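Local atomic coordinates of eukaryotic translation initiation factor 4E type 5 (Leishmania major, PDB entry 7KCJ), a protein that probably binds the 7-methylguanosine cap of RNA and acts as a translation initiation factor. Residues E91-G96 with C136-I141. Numbering follows the deposited sequence.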
loop_
_atom_site.group_PDB
_atom_site.type_symbol
_atom_site.label_atom_id
_atom_site.label_comp_id
_atom_site.label_asym_id
_atom_site.label_seq_id
_atom_site.Cartn_x
_atom_site.Cartn_y
_atom_site.Cartn_z
ATOM N N GLU A 91 -11.036 -10.690 -4.461
ATOM C CA GLU A 91 -11.556 -11.728 -5.343
ATOM C C GLU A 91 -10.642 -12.005 -6.528
ATOM O O GLU A 91 -10.749 -13.071 -7.104
ATOM C CB GLU A 91 -12.938 -11.277 -5.843
ATOM C CG GLU A 91 -13.925 -12.383 -6.137
ATOM C CD GLU A 91 -15.294 -11.879 -6.565
ATOM O OE1 GLU A 91 -15.635 -10.720 -6.229
ATOM O OE2 GLU A 91 -16.030 -12.647 -7.228
ATOM N N ALA A 92 -9.762 -11.063 -6.903
ATOM C CA ALA A 92 -8.819 -11.231 -8.002
ATOM C C ALA A 92 -7.752 -12.278 -7.702
ATOM O O ALA A 92 -7.091 -12.739 -8.627
ATOM C CB ALA A 92 -8.148 -9.908 -8.309
ATOM N N TYR A 93 -7.549 -12.633 -6.420
ATOM C CA TYR A 93 -6.519 -13.601 -6.056
ATOM C C TYR A 93 -7.107 -14.743 -5.263
ATOM O O TYR A 93 -7.081 -14.709 -4.035
ATOM C CB TYR A 93 -5.365 -12.950 -5.260
ATOM C CG TYR A 93 -4.988 -11.585 -5.765
ATOM C CD1 TYR A 93 -4.311 -11.433 -6.963
ATOM C CD2 TYR A 93 -5.410 -10.445 -5.107
ATOM C CE1 TYR A 93 -4.005 -10.178 -7.460
ATOM C CE2 TYR A 93 -5.098 -9.182 -5.583
ATOM C CZ TYR A 93 -4.391 -9.052 -6.761
ATOM O OH TYR A 93 -4.138 -7.808 -7.274
ATOM N N PRO A 94 -7.626 -15.774 -5.933
ATOM C CA PRO A 94 -8.159 -16.924 -5.179
ATOM C C PRO A 94 -7.064 -17.654 -4.382
ATOM O O PRO A 94 -7.359 -18.323 -3.396
ATOM C CB PRO A 94 -8.765 -17.834 -6.266
ATOM C CG PRO A 94 -8.676 -17.058 -7.553
ATOM C CD PRO A 94 -7.670 -15.980 -7.394
ATOM N N ASN A 95 -5.796 -17.521 -4.833
ATOM C CA ASN A 95 -4.604 -18.148 -4.254
ATOM C C ASN A 95 -3.728 -17.174 -3.447
ATOM O O ASN A 95 -2.629 -17.545 -3.050
ATOM C CB ASN A 95 -3.733 -18.683 -5.402
ATOM C CG ASN A 95 -4.480 -19.573 -6.365
ATOM O OD1 ASN A 95 -4.465 -19.374 -7.594
ATOM N ND2 ASN A 95 -5.167 -20.555 -5.807
ATOM N N GLY A 96 -4.198 -15.956 -3.231
ATOM C CA GLY A 96 -3.385 -14.920 -2.626
ATOM C C GLY A 96 -3.566 -14.690 -1.148
ATOM O O GLY A 96 -4.387 -15.331 -0.490
ATOM N N CYS A 136 3.748 -9.338 -5.749
ATOM C CA CYS A 136 3.048 -8.262 -5.051
ATOM C C CYS A 136 2.321 -7.369 -6.101
ATOM O O CYS A 136 2.989 -6.643 -6.821
ATOM C CB CYS A 136 4.034 -7.463 -4.196
ATOM S SG CYS A 136 4.983 -8.465 -3.011
ATOM N N ASP A 137 0.971 -7.456 -6.229
ATOM C CA ASP A 137 0.253 -6.692 -7.265
ATOM C C ASP A 137 -0.577 -5.513 -6.815
ATOM O O ASP A 137 -1.055 -4.782 -7.678
ATOM C CB ASP A 137 -0.656 -7.586 -8.104
ATOM C CG ASP A 137 0.087 -8.643 -8.860
ATOM O OD1 ASP A 137 1.171 -8.335 -9.395
ATOM O OD2 ASP A 137 -0.401 -9.788 -8.902
ATOM N N VAL A 138 -0.824 -5.347 -5.525
ATOM C CA VAL A 138 -1.588 -4.213 -5.019
ATOM C C VAL A 138 -0.916 -3.706 -3.751
ATOM O O VAL A 138 -0.527 -4.502 -2.875
ATOM C CB VAL A 138 -3.101 -4.493 -4.763
ATOM C CG1 VAL A 138 -3.780 -3.287 -4.124
ATOM C CG2 VAL A 138 -3.840 -4.879 -6.040
ATOM N N LEU A 139 -0.821 -2.392 -3.628
ATOM C CA LEU A 139 -0.262 -1.756 -2.461
ATOM C C LEU A 139 -1.285 -0.730 -1.986
ATOM O O LEU A 139 -1.730 0.092 -2.779
ATOM C CB LEU A 139 1.032 -1.061 -2.874
ATOM C CG LEU A 139 2.022 -0.696 -1.799
ATOM C CD1 LEU A 139 2.505 -1.919 -1.057
ATOM C CD2 LEU A 139 3.219 -0.034 -2.450
ATOM N N ARG A 140 -1.697 -0.802 -0.712
ATOM C CA ARG A 140 -2.672 0.121 -0.152
ATOM C C ARG A 140 -2.050 0.821 1.047
ATOM O O ARG A 140 -1.554 0.169 1.947
ATOM C CB ARG A 140 -3.955 -0.617 0.246
ATOM C CG ARG A 140 -4.392 -1.666 -0.774
ATOM C CD ARG A 140 -5.875 -1.674 -0.988
ATOM N NE ARG A 140 -6.582 -2.232 0.156
ATOM C CZ ARG A 140 -7.872 -2.039 0.408
ATOM N NH1 ARG A 140 -8.606 -1.275 -0.393
ATOM N NH2 ARG A 140 -8.440 -2.610 1.464
ATOM N N ILE A 141 -2.022 2.144 1.040
ATOM C CA ILE A 141 -1.434 2.925 2.125
ATOM C C ILE A 141 -2.524 3.675 2.882
ATOM O O ILE A 141 -3.285 4.413 2.267
ATOM C CB ILE A 141 -0.317 3.843 1.608
ATOM C CG1 ILE A 141 0.668 3.089 0.717
ATOM C CG2 ILE A 141 0.410 4.490 2.744
ATOM C CD1 ILE A 141 1.673 4.051 0.016
#
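Tyr93 faces Asp137 and Val138 across a wide backbone gap: the closest alpha carbons, CA of Tyr93 and CA of Asp137, stay 9.7 Å apart. Residues 91-96 run from the last residues of a 3-10 segment into a type I beta turn from Tyr93 to Gly96, closed by a weak hydrogen bond from Gly96 N to Tyr93 O, 3.2 Å. Residues 136-141 form an extended strand. A long side chain ending in a rigid ring suits this gap, and Tyr93 carries the whole contact from the loop side. Its CG lies beside the backbone N (chi1 -39°) and anti to the carbonyl carbon, which sends the ring out toward the strand, while the CB of Ala92 sits over the centre of one face. Val138 meets the ring at its edge, near the ring plane: its CG2 lies only 3.2 Å from Tyr93 OH, and 4.3 Å from Tyr93 CZ. The compact, branched valine thus offers a methyl to the phenol end. Beside it, CB of Asp137 approaches Tyr93 OH at 3.6 Å, and the carboxylate comes obliquely to the ring, OD2 lying 3.9 Å from Tyr93 CE1 with the two planes 32° apart. The strongest polar partner of Asp137 lies outside this contact: OD1 forms a salt bridge with Arg82 on the adjacent strand 77-82. Trp158, on the other neighbouring strand, touches both Tyr93 and Val138, and Phe193 also packs on the tyrosine. The arrangement is loop-to-sheet packing, in which the connection leading into strand 97-103 rests against the beginning of strand 136-143, in the middle of the curved antiparallel sheet of the eIF4E fold.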